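TonB-dependent siderophore receptor (Pseudomonas aeruginosa 39016, PDB 5NEC) probably carries iron-loaded siderophores, and drugs conjugated to them, across the outer membrane, using energy passed on by TonB. Local coordinates at residues 58-61 / 62-66; 70-73 / 74-77; 666-670 / 671-675. One frame throughout, in Å; residues are numbered along the deposited sequence.

Interactions 1 and 2 belong to the plug, which fills the barrel lumen; interaction 3 belongs to the barrel itself. The short helices 59-64 and 70-74 follow each other in the chain, and their contacts touch: Thr65 CB packs on Arg75 NH2 at 3.7 Å. Interaction 1 is largely buried. Interaction 2 is partly buried and lies nearest the centre of the chain. Interaction 3 is also partly buried, but it sits in a loop joining two barrel strands, its nearest atoms about 12 Å from interaction 2. To the helical backbone bonds, interaction 1 adds an amide-carboxylate bond, interaction 2 a salt bridge. The loop adds to its backbone bonds an aspartate that takes two N-H groups and a hydroxyl, and an amide stacked on a tyrosine.

Interaction 1: residues 58-61 / 62-66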
# COMPACT_ATOMS: atom_id res chain seq x y z
N PRO A 58 -10.78 -3.28 -7.92
CA PRO A 58 -11.17 -4.66 -8.18
C PRO A 58 -10.14 -5.45 -8.97
O PRO A 58 -9.28 -4.86 -9.65
CB PRO A 58 -12.45 -4.50 -8.99
CG PRO A 58 -12.24 -3.24 -9.75
CD PRO A 58 -11.37 -2.35 -8.90
N LYS A 59 -10.26 -6.77 -8.89
CA LYS A 59 -9.42 -7.72 -9.61
C LYS A 59 -9.11 -7.31 -11.05
O LYS A 59 -7.98 -7.41 -11.51
CB LYS A 59 -10.11 -9.09 -9.63
CG LYS A 59 -9.25 -10.24 -10.14
CD LYS A 59 -10.10 -11.38 -10.69
CE LYS A 59 -10.92 -12.05 -9.60
NZ LYS A 59 -12.11 -12.79 -10.11
N GLN A 60 -10.15 -6.89 -11.77
CA GLN A 60 -10.05 -6.64 -13.20
C GLN A 60 -9.18 -5.43 -13.51
O GLN A 60 -8.49 -5.43 -14.53
CB GLN A 60 -11.45 -6.45 -13.83
CG GLN A 60 -11.49 -6.64 -15.34
CD GLN A 60 -10.94 -7.99 -15.77
OE1 GLN A 60 -11.21 -9.01 -15.15
NE2 GLN A 60 -10.12 -7.98 -16.80
N VAL A 61 -9.22 -4.41 -12.64
CA VAL A 61 -8.33 -3.26 -12.78
C VAL A 61 -6.87 -3.67 -12.54
O VAL A 61 -5.98 -3.23 -13.27
CB VAL A 61 -8.77 -2.07 -11.89
CG1 VAL A 61 -7.73 -0.96 -11.85
CG2 VAL A 61 -10.07 -1.49 -12.42
N ILE A 62 -6.65 -4.53 -11.55
CA ILE A 62 -5.32 -5.08 -11.24
C ILE A 62 -4.76 -5.84 -12.45
O ILE A 62 -3.60 -5.65 -12.80
CB ILE A 62 -5.35 -5.96 -9.96
CG1 ILE A 62 -5.69 -5.11 -8.74
CG2 ILE A 62 -4.01 -6.69 -9.74
CD1 ILE A 62 -6.16 -5.90 -7.53
N LYS A 63 -5.59 -6.66 -13.10
CA LYS A 63 -5.19 -7.38 -14.32
C LYS A 63 -5.01 -6.46 -15.53
O LYS A 63 -4.02 -6.59 -16.22
CB LYS A 63 -6.20 -8.47 -14.68
CG LYS A 63 -6.27 -9.59 -13.67
CD LYS A 63 -7.10 -10.76 -14.20
CE LYS A 63 -7.31 -11.84 -13.14
NZ LYS A 63 -8.49 -12.70 -13.45
N ASP A 64 -5.95 -5.55 -15.78
CA ASP A 64 -5.90 -4.68 -16.97
C ASP A 64 -4.72 -3.70 -16.97
O ASP A 64 -4.16 -3.41 -18.04
CB ASP A 64 -7.22 -3.89 -17.16
CG ASP A 64 -8.42 -4.78 -17.56
OD1 ASP A 64 -8.24 -5.94 -17.97
OD2 ASP A 64 -9.56 -4.30 -17.44
N THR A 65 -4.34 -3.22 -15.78
CA THR A 65 -3.14 -2.37 -15.61
C THR A 65 -1.84 -3.19 -15.55
O THR A 65 -0.77 -2.62 -15.63
CB THR A 65 -3.22 -1.47 -14.35
OG1 THR A 65 -3.29 -2.26 -13.16
CG2 THR A 65 -4.43 -0.52 -14.41
N ALA A 66 -1.95 -4.51 -15.42
CA ALA A 66 -0.79 -5.41 -15.24
C ALA A 66 0.11 -5.00 -14.06
O ALA A 66 1.32 -5.16 -14.12
CB ALA A 66 0.01 -5.54 -16.53
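Asp64 N bonds Gln60 O at 2.8 Å, and Val61 O accepts two bonds from Thr65, from N and, at 2.9 Å, from OG1. The two Thr65 donors come from opposite faces of the carbonyl plane. Ile62 N and Lys63 N bond Pro58 O and Lys59 O likewise. Gln60 and Asp64 also pair by side chains, NE2 giving OD1 a bent hydrogen bond (3.0 Å, 140° at the hydrogen). NE2 comes from above the carboxylate plane, and the amide and carboxylate planes stand 61° apart. The bend of Gln60 at chi2 (55°) turns its amide forward along the helix, toward Asp64. Asp64 OD2 bonds the hydroxyl of Tyr33. Ala66 follows with positive phi and closes a Schellman motif. Lys59 and Lys63 run side by side, and Lys63 NZ lies 3.5 Å from Lys59 CD. Their NZ atoms stay 4.9 Å apart, and Lys59 NZ has a salt bridge to Glu30. Pro58, the N-cap residue, follows strand 54-57 of the plug. Val61 packs on Phe599 of barrel strand 596-609, and Asp64 and Thr65 on Trp644 of strand 639-650. The carbonyl oxygens of Lys63, Asp64 and Thr65 accept from Gln696, Asn698 and Gln700 of strand 693-700.

Interaction 2: residues 70-73 / 74-77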
# COMPACT_ATOMS: atom_id res chain seq x y z
N LEU A 70 1.56 -3.68 -4.92
CA LEU A 70 0.54 -2.87 -4.23
C LEU A 70 0.62 -1.40 -4.61
O LEU A 70 -0.40 -0.81 -4.87
CB LEU A 70 0.67 -3.03 -2.70
CG LEU A 70 -0.28 -2.24 -1.80
CD1 LEU A 70 -1.74 -2.59 -2.08
CD2 LEU A 70 0.02 -2.53 -0.34
N GLN A 71 1.82 -0.83 -4.66
CA GLN A 71 2.02 0.57 -5.07
C GLN A 71 1.63 0.84 -6.52
O GLN A 71 0.94 1.82 -6.80
CB GLN A 71 3.47 1.00 -4.94
CG GLN A 71 4.02 0.94 -3.54
CD GLN A 71 5.38 1.58 -3.43
OE1 GLN A 71 5.76 2.46 -4.24
NE2 GLN A 71 6.13 1.16 -2.41
N ASP A 72 2.10 -0.02 -7.42
CA ASP A 72 1.73 -0.00 -8.84
C ASP A 72 0.20 0.06 -9.00
O ASP A 72 -0.33 0.90 -9.73
CB ASP A 72 2.29 -1.28 -9.50
CG ASP A 72 2.56 -1.15 -11.00
OD1 ASP A 72 2.35 -0.07 -11.61
OD2 ASP A 72 3.02 -2.19 -11.56
N ALA A 73 -0.50 -0.80 -8.26
CA ALA A 73 -1.95 -0.90 -8.32
C ALA A 73 -2.65 0.34 -7.74
O ALA A 73 -3.68 0.76 -8.28
CB ALA A 73 -2.43 -2.15 -7.58
N LEU A 74 -2.09 0.90 -6.67
CA LEU A 74 -2.69 2.08 -6.02
C LEU A 74 -2.51 3.40 -6.79
O LEU A 74 -3.13 4.39 -6.43
CB LEU A 74 -2.23 2.22 -4.57
CG LEU A 74 -2.78 1.19 -3.58
CD1 LEU A 74 -2.00 1.24 -2.28
CD2 LEU A 74 -4.28 1.37 -3.32
N ARG A 75 -1.71 3.41 -7.86
CA ARG A 75 -1.66 4.58 -8.74
C ARG A 75 -3.04 4.95 -9.32
O ARG A 75 -3.25 6.11 -9.68
CB ARG A 75 -0.62 4.39 -9.87
CG ARG A 75 -1.08 3.70 -11.15
CD ARG A 75 0.12 3.28 -12.00
NE ARG A 75 -0.22 2.78 -13.34
CZ ARG A 75 -0.44 1.50 -13.68
NH1 ARG A 75 -0.41 0.50 -12.80
NH2 ARG A 75 -0.71 1.23 -14.95
N THR A 76 -3.96 3.98 -9.39
CA THR A 76 -5.35 4.21 -9.80
C THR A 76 -6.24 4.96 -8.80
O THR A 76 -7.32 5.37 -9.14
CB THR A 76 -6.07 2.88 -10.18
OG1 THR A 76 -5.96 1.93 -9.11
CG2 THR A 76 -5.48 2.29 -11.44
N VAL A 77 -5.81 5.11 -7.56
CA VAL A 77 -6.57 5.83 -6.55
C VAL A 77 -5.78 7.07 -6.15
O VAL A 77 -4.76 6.96 -5.46
CB VAL A 77 -6.83 4.95 -5.31
CG1 VAL A 77 -7.61 5.73 -4.26
CG2 VAL A 77 -7.59 3.70 -5.72
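Leu74 N bonds Leu70 O at 3.0 Å as the last turn of helix 70-74 runs into a type I beta turn from Leu74 to Val77, closed by Val77 N to Leu74 O. The bonds of Arg75 N to Gln71 O and Asp72 O, and of Thr76 N to Ala73 O, are weak. Arg75 NH1 has two partners on Asp72. It forms a salt bridge with Asp72 OD1 at 3.1 Å and a hydrogen bond with Asp72 O, also at 3.1 Å. The second bond is straight, 165° at the hydrogen. The carbonyl oxygen lies in the guanidinium plane, but NH1 stands well above the carbonyl plane. The two side chains run side by side, and their carboxylate and guanidinium planes are 33° apart. Asp72 OD2 accepts from Val68 N, which helps to fix the carboxylate. With chi1 at 88°, CG of Arg75 sits between its own N and carbonyl carbon, and the extended chain passes alongside Asp72 O, CG 3.2 Å from it. Thr76 OG1 meets Ala73 O at 2.7 Å, nearly in line with the C=O bond. On another side, Leu70 and Leu74 point the same way and touch through their CD1 atoms at 3.8 Å. Both leucines also pack on Ile127 of strand 124-130, and Leu74 reaches Ile80 and Phe82 of strand 80-83. The arginine has a second acid: NH2 makes a salt bridge with Asp682 of the barrel, and Arg75 O accepts from Ser642 OG. Arg680 NH2, a like charge, lies close to Arg75 NE. Two carboxylates beside one guanidinium would be expected to favour its positive charge and offset that of Arg680. The chemistry thus ties the turn after the helix to the barrel by a salt bridge and a hydrogen bond, while the leucines pack on plug strands.

Interaction 3: residues 666-670 / 671-675; sequences YGDVG and NTVYV
Asn671 lays its side-chain amide flat over one face of the Tyr666 ring. The ring and amide planes are 9° apart, and Asn671 CG sits 3.8 Å above the ring plane, over its centre. Asn671 CB adds a CH-pi contact with the same face, 4.0 Å from the ring centroid. The amide is fixed at both ends. ND2 bonds Asp668 O at 3.0 Å, in the carbonyl plane, and OD1 accepts from Glu632 N. Asp668 O also takes Asn671 N, the bond that closes the type I turn from Asp668 to Asn671. The Asp668 carboxylate faces the chain that follows the turn. A chi1 of 59° folds it in over its own backbone and turns its oxygens toward Thr672 and Val673. OD1 accepts Thr672 N at 3.0 Å through its syn lone pair, and Val673 N at 3.3 Å from the syn side but out of the plane. OD2 takes the Thr672 hydroxyl at 2.7 Å. At the base of the loop, Tyr666 and Tyr674 form an antiparallel non-hydrogen-bonded pair, and Gly667 N bonds Val673 O at 3.0 Å. The loop connects a barrel beta hairpin, strands 653-666 and 674-688, probably on the extracellular side, as TonB-dependent barrels end in the periplasm. Thr672 and Tyr674 make backbone bonds to Asp258 of another loop, and Val675 packs on Phe708 and Ala711 of strand 708-711.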
# COMPACT_ATOMS: atom_id res chain seq x y z
N TYR A 666 6.08 17.76 -1.17
CA TYR A 666 7.16 18.06 -0.24
C TYR A 666 7.60 16.83 0.56
O TYR A 666 6.78 16.01 0.95
CB TYR A 666 6.73 19.12 0.76
CG TYR A 666 6.50 20.45 0.14
CD1 TYR A 666 7.58 21.31 -0.13
CD2 TYR A 666 5.21 20.89 -0.16
CE1 TYR A 666 7.37 22.56 -0.68
CE2 TYR A 666 5.01 22.14 -0.72
CZ TYR A 666 6.08 22.96 -0.98
OH TYR A 666 5.85 24.17 -1.54
N GLY A 667 8.89 16.75 0.80
CA GLY A 667 9.49 15.70 1.58
C GLY A 667 9.44 15.95 3.07
O GLY A 667 9.35 15.01 3.84
N ASP A 668 9.55 17.21 3.49
CA ASP A 668 9.69 17.53 4.93
C ASP A 668 8.62 18.49 5.42
O ASP A 668 8.04 19.24 4.63
CB ASP A 668 11.09 18.10 5.25
CG ASP A 668 11.43 19.38 4.46
OD1 ASP A 668 10.90 19.56 3.32
OD2 ASP A 668 12.23 20.21 4.96
N VAL A 669 8.34 18.43 6.73
CA VAL A 669 7.46 19.43 7.38
C VAL A 669 7.95 20.86 7.12
O VAL A 669 7.13 21.76 6.99
CB VAL A 669 7.29 19.21 8.92
CG1 VAL A 669 6.55 17.92 9.20
CG2 VAL A 669 8.63 19.23 9.66
N GLY A 670 9.27 21.05 7.04
CA GLY A 670 9.85 22.36 6.74
C GLY A 670 9.65 22.88 5.32
O GLY A 670 9.93 24.04 5.06
N ASN A 671 9.21 22.01 4.40
CA ASN A 671 8.92 22.37 3.00
C ASN A 671 10.16 22.91 2.25
O ASN A 671 10.02 23.78 1.38
CB ASN A 671 7.75 23.37 2.89
CG ASN A 671 6.38 22.79 3.27
OD1 ASN A 671 5.36 23.41 2.99
ND2 ASN A 671 6.34 21.63 3.92
N THR A 672 11.34 22.38 2.57
CA THR A 672 12.62 22.78 1.95
C THR A 672 13.06 21.88 0.80
O THR A 672 13.97 22.23 0.05
CB THR A 672 13.77 22.83 2.98
OG1 THR A 672 14.09 21.51 3.45
CG2 THR A 672 13.40 23.71 4.18
N VAL A 673 12.42 20.71 0.67
CA VAL A 673 12.70 19.80 -0.45
C VAL A 673 11.39 19.25 -1.01
O VAL A 673 10.39 19.14 -0.30
CB VAL A 673 13.64 18.63 -0.06
CG1 VAL A 673 15.00 19.17 0.37
CG2 VAL A 673 13.05 17.75 1.04
N TYR A 674 11.41 18.92 -2.30
CA TYR A 674 10.19 18.53 -2.99
C TYR A 674 10.52 17.80 -4.28
O TYR A 674 11.65 17.87 -4.75
CB TYR A 674 9.30 19.76 -3.29
CG TYR A 674 9.70 20.57 -4.50
CD1 TYR A 674 10.67 21.56 -4.41
CD2 TYR A 674 9.08 20.37 -5.74
CE1 TYR A 674 11.03 22.34 -5.51
CE2 TYR A 674 9.43 21.11 -6.85
CZ TYR A 674 10.39 22.10 -6.73
OH TYR A 674 10.73 22.82 -7.85
N VAL A 675 9.52 17.10 -4.82
CA VAL A 675 9.59 16.53 -6.16
C VAL A 675 8.50 17.17 -7.00
O VAL A 675 7.39 17.36 -6.51
CB VAL A 675 9.47 14.99 -6.20
CG1 VAL A 675 10.64 14.36 -5.47
CG2 VAL A 675 8.12 14.48 -5.70